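Local coordinates for multifunctional non-homologous end joining DNA repair protein LigD (PDB 2IRU), which probably repairs DNA double-strand breaks together with Ku by non-homologous end joining, the present chain being its primase-like polymerase domain that extends DNA ends, at residues Val20-Ala24 with Thr25-Lys29; Met149-Leu152 with Ala153-Arg157; Ala199-Val202 with Ala203-Glu207; Ser221-Gly225 with Lys226-Asp230. All coordinates share one frame; numbering follows the deposited sequence.

Interaction 1: Val20-Ala24 with Thr25-Lys29; sequences VLYPA and TGTTK
Thr25 meets Tyr22 at the turn of a small beta hairpin, strands 20-22 and 27-28, whose return strand opens with a G1 beta bulge: Gly26 and Thr27 both face Tyr22. Thr25 N bonds to Tyr22 O at 3.1 Å, approaching from above the carbonyl plane, and its OG1 lies 3.3 Å from Tyr22 CB. Gly26, with a positive phi of 77°, brings its N to the same Tyr22 O at 2.7 Å, nearly in line with the C=O bond, so two amides grip one carbonyl oxygen. Next, the Thr27 side chain lies beside that of Tyr22 and points the same way, CB 3.6 Å from Tyr22 CD2; Thr27 OG1 and Thr25 OG1 share a hydrogen bond of 2.7 Å, tying turn to strand. Ile32 of helix 29-47 touches both Tyr22 and Thr27, while Tyr22 OH bonds to Arg247 O, a residue probably involved in substrate binding. Thr27 O accepts both Leu21 N, at 2.8 Å, and Tyr22 N, each in the carbonyl plane. Thr28, paired with Val20, is the N-cap of the helix. Lys29 sends its amine to Thr15 and Gln107, and the methylene CG packs 3.7 Å from Leu21 CD1.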
ATOM      1  N   VAL A  20      22.887  -0.582   9.521  1.00  8.38           N
ATOM      2  CA  VAL A  20      21.706  -1.288  10.026  1.00  7.15           C
ATOM      3  C   VAL A  20      20.520  -0.341  10.130  1.00  7.57           C
ATOM      4  O   VAL A  20      20.599   0.714  10.816  1.00  9.06           O
ATOM      5  CB  VAL A  20      21.979  -1.975  11.395  1.00  7.94           C
ATOM      6  CG1 VAL A  20      20.696  -2.496  11.966  1.00  7.89           C
ATOM      7  CG2 VAL A  20      22.998  -3.135  11.224  1.00  7.54           C
ATOM      8  N   LEU A  21      19.433  -0.722   9.458  1.00  6.57           N
ATOM      9  CA  LEU A  21      18.197   0.075   9.537  1.00  6.71           C
ATOM     10  C   LEU A  21      17.134  -0.506  10.494  1.00  6.63           C
ATOM     11  O   LEU A  21      16.219   0.211  10.905  1.00  6.76           O
ATOM     12  CB  LEU A  21      17.618   0.292   8.152  1.00  6.99           C
ATOM     13  CG  LEU A  21      18.505   1.020   7.120  1.00  9.54           C
ATOM     14  CD1 LEU A  21      17.739   1.157   5.818  1.00 16.96           C
ATOM     15  CD2 LEU A  21      18.872   2.387   7.583  1.00 12.40           C
ATOM     16  N   TYR A  22      17.278  -1.788  10.840  1.00  5.55           N
ATOM     17  CA  TYR A  22      16.414  -2.439  11.839  1.00  6.99           C
ATOM     18  C   TYR A  22      17.291  -3.067  12.954  1.00  7.51           C
ATOM     19  O   TYR A  22      17.723  -4.216  12.823  1.00  6.77           O
ATOM     20  CB  TYR A  22      15.619  -3.563  11.155  1.00  6.26           C
ATOM     21  CG  TYR A  22      14.587  -3.089  10.156  1.00  7.39           C
ATOM     22  CD1 TYR A  22      13.250  -2.945  10.535  1.00  6.77           C
ATOM     23  CD2 TYR A  22      14.961  -2.805   8.816  1.00  7.92           C
ATOM     24  CE1 TYR A  22      12.260  -2.533   9.605  1.00  8.67           C
ATOM     25  CE2 TYR A  22      13.994  -2.416   7.866  1.00  5.81           C
ATOM     26  CZ  TYR A  22      12.665  -2.252   8.284  1.00  7.42           C
ATOM     27  OH  TYR A  22      11.743  -1.862   7.345  1.00  8.37           O
ATOM     28  N   PRO A  23      17.563  -2.317  14.040  1.00  7.90           N
ATOM     29  CA  PRO A  23      18.491  -2.842  15.064  1.00  9.03           C
ATOM     30  C   PRO A  23      18.057  -4.183  15.676  1.00  8.31           C
ATOM     31  O   PRO A  23      18.918  -4.986  16.083  1.00  8.07           O
ATOM     32  CB  PRO A  23      18.512  -1.751  16.153  1.00  9.54           C
ATOM     33  CG  PRO A  23      18.139  -0.458  15.436  1.00 11.28           C
ATOM     34  CD  PRO A  23      17.142  -0.923  14.307  1.00 10.01           C
ATOM     35  N   ALA A  24      16.747  -4.437  15.742  1.00  6.86           N
ATOM     36  CA  ALA A  24      16.246  -5.677  16.396  1.00  6.51           C
ATOM     37  C   ALA A  24      16.695  -6.939  15.654  1.00  6.77           C
ATOM     38  O   ALA A  24      16.856  -8.016  16.260  1.00  7.64           O
ATOM     39  CB  ALA A  24      14.745  -5.654  16.472  1.00  7.05           C
ATOM     40  N   THR A  25      16.868  -6.783  14.333  1.00  6.10           N
ATOM     41  CA  THR A  25      17.130  -7.932  13.446  1.00  6.14           C
ATOM     42  C   THR A  25      18.481  -7.788  12.696  1.00  6.31           C
ATOM     43  O   THR A  25      18.944  -8.788  12.121  1.00  7.71           O
ATOM     44  CB  THR A  25      15.981  -8.077  12.415  1.00  6.36           C
ATOM     45  OG1 THR A  25      15.815  -6.825  11.721  1.00  7.31           O
ATOM     46  CG2 THR A  25      14.667  -8.511  13.089  1.00  7.45           C
ATOM     47  N   GLY A  26      19.078  -6.586  12.721  1.00  6.14           N
ATOM     48  CA  GLY A  26      20.349  -6.304  12.049  1.00  7.14           C
ATOM     49  C   GLY A  26      20.201  -6.115  10.540  1.00  6.40           C
ATOM     50  O   GLY A  26      21.216  -6.104   9.803  1.00  7.56           O
ATOM     51  N   THR A  27      18.958  -5.928  10.092  1.00  7.08           N
ATOM     52  CA  THR A  27      18.641  -5.739   8.671  1.00  6.26           C
ATOM     53  C   THR A  27      19.285  -4.452   8.153  1.00  6.55           C
ATOM     54  O   THR A  27      19.115  -3.405   8.747  1.00  6.05           O
ATOM     55  CB  THR A  27      17.093  -5.688   8.453  1.00  6.15           C
ATOM     56  OG1 THR A  27      16.495  -6.848   9.074  1.00  7.05           O
ATOM     57  CG2 THR A  27      16.794  -5.685   6.930  1.00  6.50           C
ATOM     58  N   THR A  28      20.054  -4.573   7.073  1.00  5.22           N
ATOM     59  CA  THR A  28      20.922  -3.486   6.575  1.00  7.18           C
ATOM     60  C   THR A  28      20.383  -2.810   5.313  1.00  6.53           C
ATOM     61  O   THR A  28      19.444  -3.295   4.647  1.00  6.23           O
ATOM     62  CB  THR A  28      22.306  -4.013   6.171  1.00  6.41           C
ATOM     63  OG1 THR A  28      22.158  -4.926   5.065  1.00  6.67           O
ATOM     64  CG2 THR A  28      23.023  -4.716   7.328  1.00  7.94           C
ATOM     65  N   LYS A  29      21.014  -1.707   4.950  1.00  6.94           N
ATOM     66  CA  LYS A  29      20.685  -1.060   3.678  1.00  7.50           C
ATOM     67  C   LYS A  29      20.871  -2.046   2.524  1.00  7.12           C
ATOM     68  O   LYS A  29      20.020  -2.109   1.635  1.00  6.86           O
ATOM     69  CB  LYS A  29      21.532   0.186   3.460  1.00  8.32           C
ATOM     70  CG  LYS A  29      21.171   1.350   4.321  1.00  9.75           C
ATOM     71  CD  LYS A  29      21.860   2.622   3.824  1.00  7.93           C
ATOM     72  CE  LYS A  29      21.261   3.167   2.498  1.00 10.50           C
ATOM     73  NZ  LYS A  29      21.953   4.444   1.924  1.00  8.35           N
TER

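Interaction 2: Met149-Leu152 with Ala153-Arg157; sequences MAQL and AEVAR
Ala153 and Met149 form the first of four successive i to i+4 backbone hydrogen bonds that define this as the opening turns of alpha-helix 149-164 in the primase-polymerase domain. Ala153 N reaches Met149 O at 2.8 Å with a 165° angle at the hydrogen, and lies nearly in line with the carbonyl. The following three, from Glu154, Val155 and Ala156 to Ala150, Gln151 and Leu152, are close to 2.9 Å but come in tilted from their carbonyl planes.

Side-chain carbons rest on carbonyl oxygens one turn back. With its CG2 beside the backbone N and anti to the carbonyl carbon, Val155 places that methyl 3.2 Å from Gln151 O, a snug fit over the preceding turn. Ala153 CB similarly rests 3.4 Å from Met149 O.

The nonpolar packing is with the sheet: Leu152, Val155 and Ala156 all touch Leu141 of strand 129-143, which identifies this side of the helix as the one laid against it; Leu141 itself probably takes part in substrate binding.

Two polar contacts remain. Next to strand 227-230, the Gln151 amide nitrogen bonds to Gly225 O, joining the helix to the loop before that strand. A water spanning about two turns donates to Ala150 O at 2.7 Å and, at the edge of the Arg157 guanidinium and in its plane, accepts from Arg157 NH2 at 3.0 Å.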
ATOM      1  N   MET A 149      -8.117 -13.261  15.275  1.00 22.37           N
ATOM      2  CA  MET A 149      -7.972 -13.544  13.842  1.00 22.62           C
ATOM      3  C   MET A 149      -9.251 -14.025  13.182  1.00 21.56           C
ATOM      4  O   MET A 149      -9.657 -13.472  12.175  1.00 21.74           O
ATOM      5  CB  MET A 149      -6.864 -14.567  13.574  1.00 23.22           C
ATOM      6  CG  MET A 149      -5.656 -14.077  12.758  1.00 26.31           C
ATOM      7  SD  MET A 149      -5.878 -12.803  11.484  1.00 31.46           S
ATOM      8  CE  MET A 149      -5.135 -11.441  12.403  1.00 29.38           C
ATOM      9  N   ALA A 150      -9.890 -15.052  13.743  1.00 20.98           N
ATOM     10  CA  ALA A 150     -11.127 -15.582  13.141  1.00 19.91           C
ATOM     11  C   ALA A 150     -12.178 -14.484  12.901  1.00 19.47           C
ATOM     12  O   ALA A 150     -12.875 -14.512  11.886  1.00 19.19           O
ATOM     13  CB  ALA A 150     -11.711 -16.726  13.972  1.00 20.40           C
ATOM     14  N   GLN A 151     -12.290 -13.527  13.826  1.00 18.66           N
ATOM     15  CA  GLN A 151     -13.234 -12.409  13.635  1.00 17.99           C
ATOM     16  C   GLN A 151     -12.808 -11.502  12.471  1.00 18.20           C
ATOM     17  O   GLN A 151     -13.634 -11.148  11.635  1.00 17.15           O
ATOM     18  CB  GLN A 151     -13.456 -11.585  14.924  1.00 18.12           C
ATOM     19  CG  GLN A 151     -14.472 -10.422  14.729  1.00 18.28           C
ATOM     20  CD  GLN A 151     -14.648  -9.495  15.947  1.00 17.34           C
ATOM     21  OE1 GLN A 151     -14.343  -9.863  17.080  1.00 18.02           O
ATOM     22  NE2 GLN A 151     -15.153  -8.280  15.701  1.00 12.21           N
ATOM     23  N   LEU A 152     -11.530 -11.126  12.441  1.00 17.78           N
ATOM     24  CA  LEU A 152     -10.986 -10.264  11.388  1.00 18.02           C
ATOM     25  C   LEU A 152     -11.122 -10.937  10.009  1.00 17.90           C
ATOM     26  O   LEU A 152     -11.485 -10.300   9.012  1.00 17.07           O
ATOM     27  CB  LEU A 152      -9.528  -9.891  11.703  1.00 17.40           C
ATOM     28  CG  LEU A 152      -8.705  -9.041  10.713  1.00 17.69           C
ATOM     29  CD1 LEU A 152      -9.278  -7.654  10.571  1.00 18.28           C
ATOM     30  CD2 LEU A 152      -7.260  -8.947  11.168  1.00 18.86           C
ATOM     31  N   ALA A 153     -10.868 -12.248   9.983  1.00 18.06           N
ATOM     32  CA  ALA A 153     -10.986 -13.052   8.767  1.00 17.80           C
ATOM     33  C   ALA A 153     -12.422 -13.141   8.310  1.00 17.82           C
ATOM     34  O   ALA A 153     -12.697 -13.005   7.115  1.00 17.08           O
ATOM     35  CB  ALA A 153     -10.411 -14.472   8.995  1.00 17.02           C
ATOM     36  N   GLU A 154     -13.333 -13.405   9.260  1.00 16.82           N
ATOM     37  CA  GLU A 154     -14.751 -13.477   8.952  1.00 16.93           C
ATOM     38  C   GLU A 154     -15.213 -12.143   8.392  1.00 14.94           C
ATOM     39  O   GLU A 154     -15.965 -12.119   7.415  1.00 15.69           O
ATOM     40  CB  GLU A 154     -15.590 -13.849  10.172  1.00 16.58           C
ATOM     41  CG  GLU A 154     -17.092 -13.760   9.879  1.00 17.98           C
ATOM     42  CD  GLU A 154     -17.988 -14.130  11.068  1.00 18.76           C
ATOM     43  OE1 GLU A 154     -17.473 -14.394  12.177  1.00 20.00           O
ATOM     44  OE2 GLU A 154     -19.222 -14.147  10.863  1.00 19.98           O
ATOM     45  N   VAL A 155     -14.765 -11.041   9.007  1.00 14.47           N
ATOM     46  CA  VAL A 155     -15.137  -9.715   8.510  1.00 13.22           C
ATOM     47  C   VAL A 155     -14.568  -9.516   7.089  1.00 13.18           C
ATOM     48  O   VAL A 155     -15.283  -9.057   6.203  1.00 13.61           O
ATOM     49  CB  VAL A 155     -14.751  -8.564   9.485  1.00 13.06           C
ATOM     50  CG1 VAL A 155     -15.019  -7.175   8.857  1.00 13.57           C
ATOM     51  CG2 VAL A 155     -15.531  -8.720  10.824  1.00 11.85           C
ATOM     52  N   ALA A 156     -13.309  -9.894   6.858  1.00 13.07           N
ATOM     53  CA  ALA A 156     -12.763  -9.797   5.486  1.00 13.12           C
ATOM     54  C   ALA A 156     -13.569 -10.581   4.447  1.00 13.15           C
ATOM     55  O   ALA A 156     -13.857 -10.056   3.345  1.00 12.58           O
ATOM     56  CB  ALA A 156     -11.278 -10.193   5.446  1.00 14.18           C
ATOM     57  N   ARG A 157     -13.927 -11.818   4.803  1.00 13.23           N
ATOM     58  CA  ARG A 157     -14.696 -12.690   3.910  1.00 13.89           C
ATOM     59  C   ARG A 157     -16.070 -12.079   3.647  1.00 13.56           C
ATOM     60  O   ARG A 157     -16.620 -12.205   2.550  1.00 14.30           O
ATOM     61  CB  ARG A 157     -14.778 -14.124   4.454  1.00 13.28           C
ATOM     62  CG  ARG A 157     -13.451 -14.903   4.388  1.00 14.19           C
ATOM     63  CD  ARG A 157     -13.631 -16.377   4.764  1.00 15.71           C
ATOM     64  NE  ARG A 157     -14.296 -16.525   6.054  1.00 18.08           N
ATOM     65  CZ  ARG A 157     -13.673 -16.664   7.221  1.00 19.03           C
ATOM     66  NH1 ARG A 157     -12.346 -16.684   7.281  1.00 20.65           N
ATOM     67  NH2 ARG A 157     -14.400 -16.806   8.335  1.00 21.22           N
TER
HETATM   68  O   HOH W   1     -14.093 -16.811  11.362  1.00 68.38           O

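Interaction 3: Ala199-Val202 with Ala203-Glu207; sequences AKRV and AQRLE
Over one face of the Arg205 guanidinium lies Arg201 O, one turn back in helix 192-209, and Val202 CG2 comes to it obliquely. The guanidinium of Arg201 is turned only 23° from that of Arg205, yet the two are not stacked: Arg205 NH2 sits 3.7 Å from Arg201 CG, against the aliphatic stem, while Arg201 NE stays 5.2 Å from Arg205 NH2. A bend at chi3 (-50°) turns the end of Arg205 back along the helix toward that stem. The Gln204 amide crosses the Lys200 chain at a slant, its NE2 3.4 Å from Lys200 CE, and Gln204 CG lies 3.3 Å from Lys200 O.

Beneath these polar chains, the i to i+4 bonds are regular; Gln204 N to Lys200 O, for example, is 2.9 Å long and 170° at the hydrogen. The inner side of the helix differs in chemistry: Leu206 packs on Val155 of helix 149-164, and Val202 on Phe139 of strand 129-143. The helix is therefore amphipathic. On its outer side, the polar end of one residue rests on the methylenes of its i to i+4 neighbour, so the two like-charged arginines share a turn with their charged atoms apart, which probably limits their mutual repulsion.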
ATOM      1  N   ALA A 199     -17.367   2.460  -1.479  1.00 12.06           N
ATOM      2  CA  ALA A 199     -16.722   1.806  -0.335  1.00 11.90           C
ATOM      3  C   ALA A 199     -17.458   2.058   1.005  1.00 11.56           C
ATOM      4  O   ALA A 199     -17.681   1.118   1.798  1.00 12.01           O
ATOM      5  CB  ALA A 199     -15.251   2.197  -0.249  1.00 11.31           C
ATOM      6  N   LYS A 200     -17.864   3.308   1.236  1.00 10.48           N
ATOM      7  CA  LYS A 200     -18.674   3.656   2.410  1.00 11.66           C
ATOM      8  C   LYS A 200     -19.970   2.852   2.464  1.00 11.84           C
ATOM      9  O   LYS A 200     -20.341   2.371   3.550  1.00 11.53           O
ATOM     10  CB  LYS A 200     -19.018   5.144   2.407  1.00 12.15           C
ATOM     11  CG  LYS A 200     -19.676   5.684   3.665  1.00 14.01           C
ATOM     12  CD  LYS A 200     -20.134   7.102   3.420  1.00 17.82           C
ATOM     13  CE  LYS A 200     -20.668   7.768   4.675  1.00 21.90           C
ATOM     14  NZ  LYS A 200     -19.585   8.427   5.463  1.00 26.06           N
ATOM     15  N   ARG A 201     -20.672   2.743   1.325  1.00 11.87           N
ATOM     16  CA  ARG A 201     -21.914   1.951   1.235  1.00 13.52           C
ATOM     17  C   ARG A 201     -21.683   0.486   1.647  1.00 12.75           C
ATOM     18  O   ARG A 201     -22.493  -0.088   2.406  1.00 13.08           O
ATOM     19  CB  ARG A 201     -22.551   2.029  -0.174  1.00 14.14           C
ATOM     20  CG  ARG A 201     -23.959   1.428  -0.246  1.00 16.92           C
ATOM     21  CD  ARG A 201     -24.755   1.723  -1.537  1.00 18.12           C
ATOM     22  NE  ARG A 201     -24.622   3.099  -2.028  1.00 25.43           N
ATOM     23  CZ  ARG A 201     -23.955   3.435  -3.130  1.00 26.73           C
ATOM     24  NH1 ARG A 201     -23.362   2.497  -3.868  1.00 26.46           N
ATOM     25  NH2 ARG A 201     -23.890   4.711  -3.502  1.00 28.81           N
ATOM     26  N   VAL A 202     -20.588  -0.094   1.146  1.00 12.41           N
ATOM     27  CA  VAL A 202     -20.195  -1.471   1.494  1.00 11.96           C
ATOM     28  C   VAL A 202     -19.976  -1.614   3.020  1.00 11.95           C
ATOM     29  O   VAL A 202     -20.542  -2.525   3.668  1.00 10.70           O
ATOM     30  CB  VAL A 202     -18.932  -1.921   0.682  1.00 12.88           C
ATOM     31  CG1 VAL A 202     -18.402  -3.261   1.187  1.00 12.50           C
ATOM     32  CG2 VAL A 202     -19.295  -2.029  -0.783  1.00 12.92           C
ATOM     33  N   ALA A 203     -19.169  -0.712   3.579  1.00 10.91           N
ATOM     34  CA  ALA A 203     -18.869  -0.703   5.031  1.00 11.40           C
ATOM     35  C   ALA A 203     -20.122  -0.557   5.893  1.00 11.15           C
ATOM     36  O   ALA A 203     -20.325  -1.310   6.858  1.00 11.01           O
ATOM     37  CB  ALA A 203     -17.908   0.416   5.352  1.00 11.61           C
ATOM     38  N   GLN A 204     -20.972   0.410   5.549  1.00 10.27           N
ATOM     39  CA  GLN A 204     -22.221   0.608   6.296  1.00 11.03           C
ATOM     40  C   GLN A 204     -23.157  -0.586   6.162  1.00 11.24           C
ATOM     41  O   GLN A 204     -23.832  -0.957   7.128  1.00 10.78           O
ATOM     42  CB  GLN A 204     -22.913   1.906   5.870  1.00 11.49           C
ATOM     43  CG  GLN A 204     -22.096   3.111   6.296  1.00 14.06           C
ATOM     44  CD  GLN A 204     -22.700   4.436   5.864  1.00 19.25           C
ATOM     45  OE1 GLN A 204     -23.471   4.503   4.905  1.00 19.97           O
ATOM     46  NE2 GLN A 204     -22.338   5.500   6.573  1.00 21.30           N
ATOM     47  N   ARG A 205     -23.167  -1.217   4.993  1.00 11.40           N
ATOM     48  CA  ARG A 205     -23.984  -2.422   4.795  1.00 13.03           C
ATOM     49  C   ARG A 205     -23.498  -3.568   5.669  1.00 11.87           C
ATOM     50  O   ARG A 205     -24.318  -4.302   6.273  1.00 10.75           O
ATOM     51  CB  ARG A 205     -24.018  -2.836   3.320  1.00 13.87           C
ATOM     52  CG  ARG A 205     -24.862  -4.061   2.945  1.00 17.03           C
ATOM     53  CD  ARG A 205     -24.633  -4.424   1.444  1.00 19.23           C
ATOM     54  NE  ARG A 205     -24.775  -3.280   0.526  1.00 26.74           N
ATOM     55  CZ  ARG A 205     -24.095  -3.121  -0.619  1.00 30.12           C
ATOM     56  NH1 ARG A 205     -23.192  -4.017  -1.021  1.00 31.91           N
ATOM     57  NH2 ARG A 205     -24.302  -2.046  -1.371  1.00 31.92           N
ATOM     58  N   LEU A 206     -22.179  -3.704   5.758  1.00 10.54           N
ATOM     59  CA  LEU A 206     -21.590  -4.727   6.615  1.00 11.11           C
ATOM     60  C   LEU A 206     -21.890  -4.446   8.083  1.00 10.24           C
ATOM     61  O   LEU A 206     -22.249  -5.358   8.835  1.00  8.42           O
ATOM     62  CB  LEU A 206     -20.087  -4.890   6.375  1.00 10.99           C
ATOM     63  CG  LEU A 206     -19.476  -6.122   7.058  1.00 14.10           C
ATOM     64  CD1 LEU A 206     -20.228  -7.438   6.738  1.00 15.58           C
ATOM     65  CD2 LEU A 206     -18.013  -6.233   6.658  1.00 17.30           C
ATOM     66  N   GLU A 207     -21.775  -3.179   8.462  1.00 10.07           N
ATOM     67  CA  GLU A 207     -22.105  -2.742   9.816  1.00 11.06           C
ATOM     68  C   GLU A 207     -23.559  -3.052  10.187  1.00 10.46           C
ATOM     69  O   GLU A 207     -23.850  -3.512  11.302  1.00 10.75           O
ATOM     70  CB  GLU A 207     -21.816  -1.250   9.954  1.00 11.32           C
ATOM     71  CG  GLU A 207     -22.230  -0.619  11.282  1.00 12.23           C
ATOM     72  CD  GLU A 207     -21.644   0.790  11.377  1.00 18.02           C
ATOM     73  OE1 GLU A 207     -21.899   1.591  10.460  1.00 20.65           O
ATOM     74  OE2 GLU A 207     -20.921   1.086  12.343  1.00 18.91           O
TER

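Interaction 4: Ser221-Gly225 with Lys226-Asp230; sequences SLRAG and KVFVD
This is a surface contact in which Arg223 lies across Phe228 and the backbone closes a type II beta turn, Arg223 to Lys226, leading into strand 227-230 of the primase-polymerase domain. The turn is closed by Lys226 N to Arg223 O at 3.1 Å, and Gly225 in its third position has the positive phi, 76°, that a type II turn needs there. The Lys226 chain runs extended back over the loop, CD 3.4 Å from Leu222 O.

The side-chain part rests on the guanidinium of Arg223. One face has Phe228 CB over its centre, with CZ to CB 3.6 Å, and Arg223 NH2 lies 3.6 Å from Phe228 CD2. The two planes are 31° apart, so the groups meet at a slant and not in a parallel stack. Bends at chi2 (-79°) and chi3 bring the guanidinium back toward the strand although the side chain sets out in the other direction. Its NH2 makes a salt bridge to Asp142, which, like Asp140 and the Asp230 at the end of this strand, is a probable manganese ligand; Phe228 therefore lies against an arginine that probably acts in the second shell, helping to position Asp142. Residues 218-223 probably also contact target DNA.

A single water ties turn to side chain, donating to Arg223 O at 2.7 Å and to Lys226 O at 2.6 Å and accepting from Arg223 NH1 at 2.8 Å.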
ATOM      1  N   SER A 221     -15.111   5.186  21.107  1.00 32.68           N
ATOM      2  CA  SER A 221     -15.733   4.429  22.192  1.00 32.06           C
ATOM      3  C   SER A 221     -16.593   3.285  21.641  1.00 31.46           C
ATOM      4  O   SER A 221     -17.174   2.498  22.399  1.00 31.25           O
ATOM      5  CB  SER A 221     -16.563   5.349  23.099  1.00 32.42           C
ATOM      6  OG  SER A 221     -16.648   4.820  24.418  1.00 32.75           O
ATOM      7  N   LEU A 222     -16.677   3.207  20.317  1.00 30.65           N
ATOM      8  CA  LEU A 222     -17.430   2.142  19.654  1.00 29.90           C
ATOM      9  C   LEU A 222     -16.478   1.144  18.983  1.00 28.80           C
ATOM     10  O   LEU A 222     -16.917   0.216  18.290  1.00 29.05           O
ATOM     11  CB  LEU A 222     -18.421   2.733  18.637  1.00 30.19           C
ATOM     12  CG  LEU A 222     -19.667   3.453  19.183  1.00 30.97           C
ATOM     13  CD1 LEU A 222     -20.258   4.379  18.118  1.00 32.18           C
ATOM     14  CD2 LEU A 222     -20.723   2.461  19.703  1.00 31.30           C
ATOM     15  N   ARG A 223     -15.181   1.321  19.220  1.00 26.97           N
ATOM     16  CA  ARG A 223     -14.165   0.550  18.506  1.00 25.60           C
ATOM     17  C   ARG A 223     -13.866  -0.816  19.114  1.00 24.29           C
ATOM     18  O   ARG A 223     -13.597  -1.769  18.379  1.00 23.52           O
ATOM     19  CB  ARG A 223     -12.875   1.362  18.325  1.00 26.31           C
ATOM     20  CG  ARG A 223     -13.036   2.475  17.290  1.00 27.66           C
ATOM     21  CD  ARG A 223     -12.943   1.949  15.865  1.00 30.23           C
ATOM     22  NE  ARG A 223     -11.686   2.366  15.248  1.00 34.00           N
ATOM     23  CZ  ARG A 223     -10.552   1.662  15.210  1.00 35.56           C
ATOM     24  NH1 ARG A 223     -10.463   0.445  15.745  1.00 35.03           N
ATOM     25  NH2 ARG A 223      -9.492   2.190  14.612  1.00 36.27           N
ATOM     26  N   ALA A 224     -13.919  -0.913  20.443  1.00 22.05           N
ATOM     27  CA  ALA A 224     -13.501  -2.136  21.119  1.00 20.44           C
ATOM     28  C   ALA A 224     -14.376  -3.316  20.689  1.00 19.53           C
ATOM     29  O   ALA A 224     -15.597  -3.166  20.546  1.00 19.22           O
ATOM     30  CB  ALA A 224     -13.535  -1.954  22.625  1.00 20.85           C
ATOM     31  N   GLY A 225     -13.739  -4.466  20.466  1.00 17.78           N
ATOM     32  CA  GLY A 225     -14.445  -5.708  20.125  1.00 16.98           C
ATOM     33  C   GLY A 225     -14.930  -5.757  18.684  1.00 15.39           C
ATOM     34  O   GLY A 225     -15.549  -6.736  18.273  1.00 14.92           O
ATOM     35  N   LYS A 226     -14.646  -4.700  17.924  1.00 14.65           N
ATOM     36  CA  LYS A 226     -15.083  -4.602  16.520  1.00 13.77           C
ATOM     37  C   LYS A 226     -13.946  -4.385  15.544  1.00 13.42           C
ATOM     38  O   LYS A 226     -12.916  -3.783  15.883  1.00 14.46           O
ATOM     39  CB  LYS A 226     -16.103  -3.466  16.334  1.00 13.32           C
ATOM     40  CG  LYS A 226     -17.315  -3.633  17.238  1.00 13.34           C
ATOM     41  CD  LYS A 226     -18.381  -2.578  17.041  1.00 15.01           C
ATOM     42  CE  LYS A 226     -19.433  -2.843  18.114  1.00 18.03           C
ATOM     43  NZ  LYS A 226     -20.454  -1.783  18.308  1.00 22.34           N
ATOM     44  N   VAL A 227     -14.156  -4.868  14.320  1.00 12.75           N
ATOM     45  CA  VAL A 227     -13.320  -4.487  13.178  1.00 11.94           C
ATOM     46  C   VAL A 227     -13.814  -3.159  12.607  1.00 12.29           C
ATOM     47  O   VAL A 227     -14.980  -3.019  12.223  1.00 12.51           O
ATOM     48  CB  VAL A 227     -13.301  -5.567  12.067  1.00 11.54           C
ATOM     49  CG1 VAL A 227     -12.427  -5.116  10.853  1.00 11.21           C
ATOM     50  CG2 VAL A 227     -12.807  -6.888  12.625  1.00 11.55           C
ATOM     51  N   PHE A 228     -12.915  -2.187  12.534  1.00 12.28           N
ATOM     52  CA  PHE A 228     -13.232  -0.938  11.876  1.00 11.82           C
ATOM     53  C   PHE A 228     -12.964  -1.139  10.379  1.00 12.07           C
ATOM     54  O   PHE A 228     -11.833  -1.392   9.973  1.00 11.37           O
ATOM     55  CB  PHE A 228     -12.341   0.181  12.433  1.00 13.23           C
ATOM     56  CG  PHE A 228     -12.457   1.479  11.693  1.00 14.15           C
ATOM     57  CD1 PHE A 228     -13.664   1.873  11.117  1.00 13.71           C
ATOM     58  CD2 PHE A 228     -11.343   2.312  11.573  1.00 13.63           C
ATOM     59  CE1 PHE A 228     -13.774   3.108  10.413  1.00 16.69           C
ATOM     60  CE2 PHE A 228     -11.440   3.536  10.884  1.00 17.17           C
ATOM     61  CZ  PHE A 228     -12.650   3.921  10.302  1.00 16.41           C
ATOM     62  N   VAL A 229     -14.031  -1.099   9.591  1.00 11.40           N
ATOM     63  CA  VAL A 229     -13.917  -1.250   8.144  1.00 11.28           C
ATOM     64  C   VAL A 229     -13.776   0.146   7.551  1.00 11.78           C
ATOM     65  O   VAL A 229     -14.765   0.815   7.273  1.00 11.39           O
ATOM     66  CB  VAL A 229     -15.122  -1.992   7.548  1.00 11.51           C
ATOM     67  CG1 VAL A 229     -14.998  -2.145   6.054  1.00 13.23           C
ATOM     68  CG2 VAL A 229     -15.221  -3.358   8.178  1.00 10.67           C
ATOM     69  N   ASP A 230     -12.530   0.558   7.399  1.00 10.90           N
ATOM     70  CA  ASP A 230     -12.228   1.920   7.000  1.00  9.88           C
ATOM     71  C   ASP A 230     -12.266   2.032   5.468  1.00  9.55           C
ATOM     72  O   ASP A 230     -11.432   1.428   4.746  1.00 10.38           O
ATOM     73  CB  ASP A 230     -10.841   2.330   7.552  1.00 10.08           C
ATOM     74  CG  ASP A 230     -10.533   3.828   7.359  1.00 12.71           C
ATOM     75  OD1 ASP A 230     -11.383   4.573   6.857  1.00 14.35           O
ATOM     76  OD2 ASP A 230      -9.407   4.257   7.695  1.00 19.59           O
TER
HETATM   77  O   HOH W   2     -12.676  -1.216  15.863  1.00 30.98           O

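In the fold
Along the chain the four contacts come in series, and they divide into two regions. Interaction 1, the hairpin beside helix 29-47, stands alone, its centre about 32 to 40 Å from the centres of the others and on the opposite side of the chain's centre from interaction 3. Interactions 2, 3 and 4 cluster with centres about 13 to 15 Å apart: helices 149-164 and 192-209 pack together through Val155 and Leu206, and both touch strand 227-230, helix 149-164 on Val227 and Val229, helix 192-209 on Val229. That strand pairs with 129-143 in the mixed sheet and carries Asp230, so the two helices pack against the sheet that carries the probable manganese ligands.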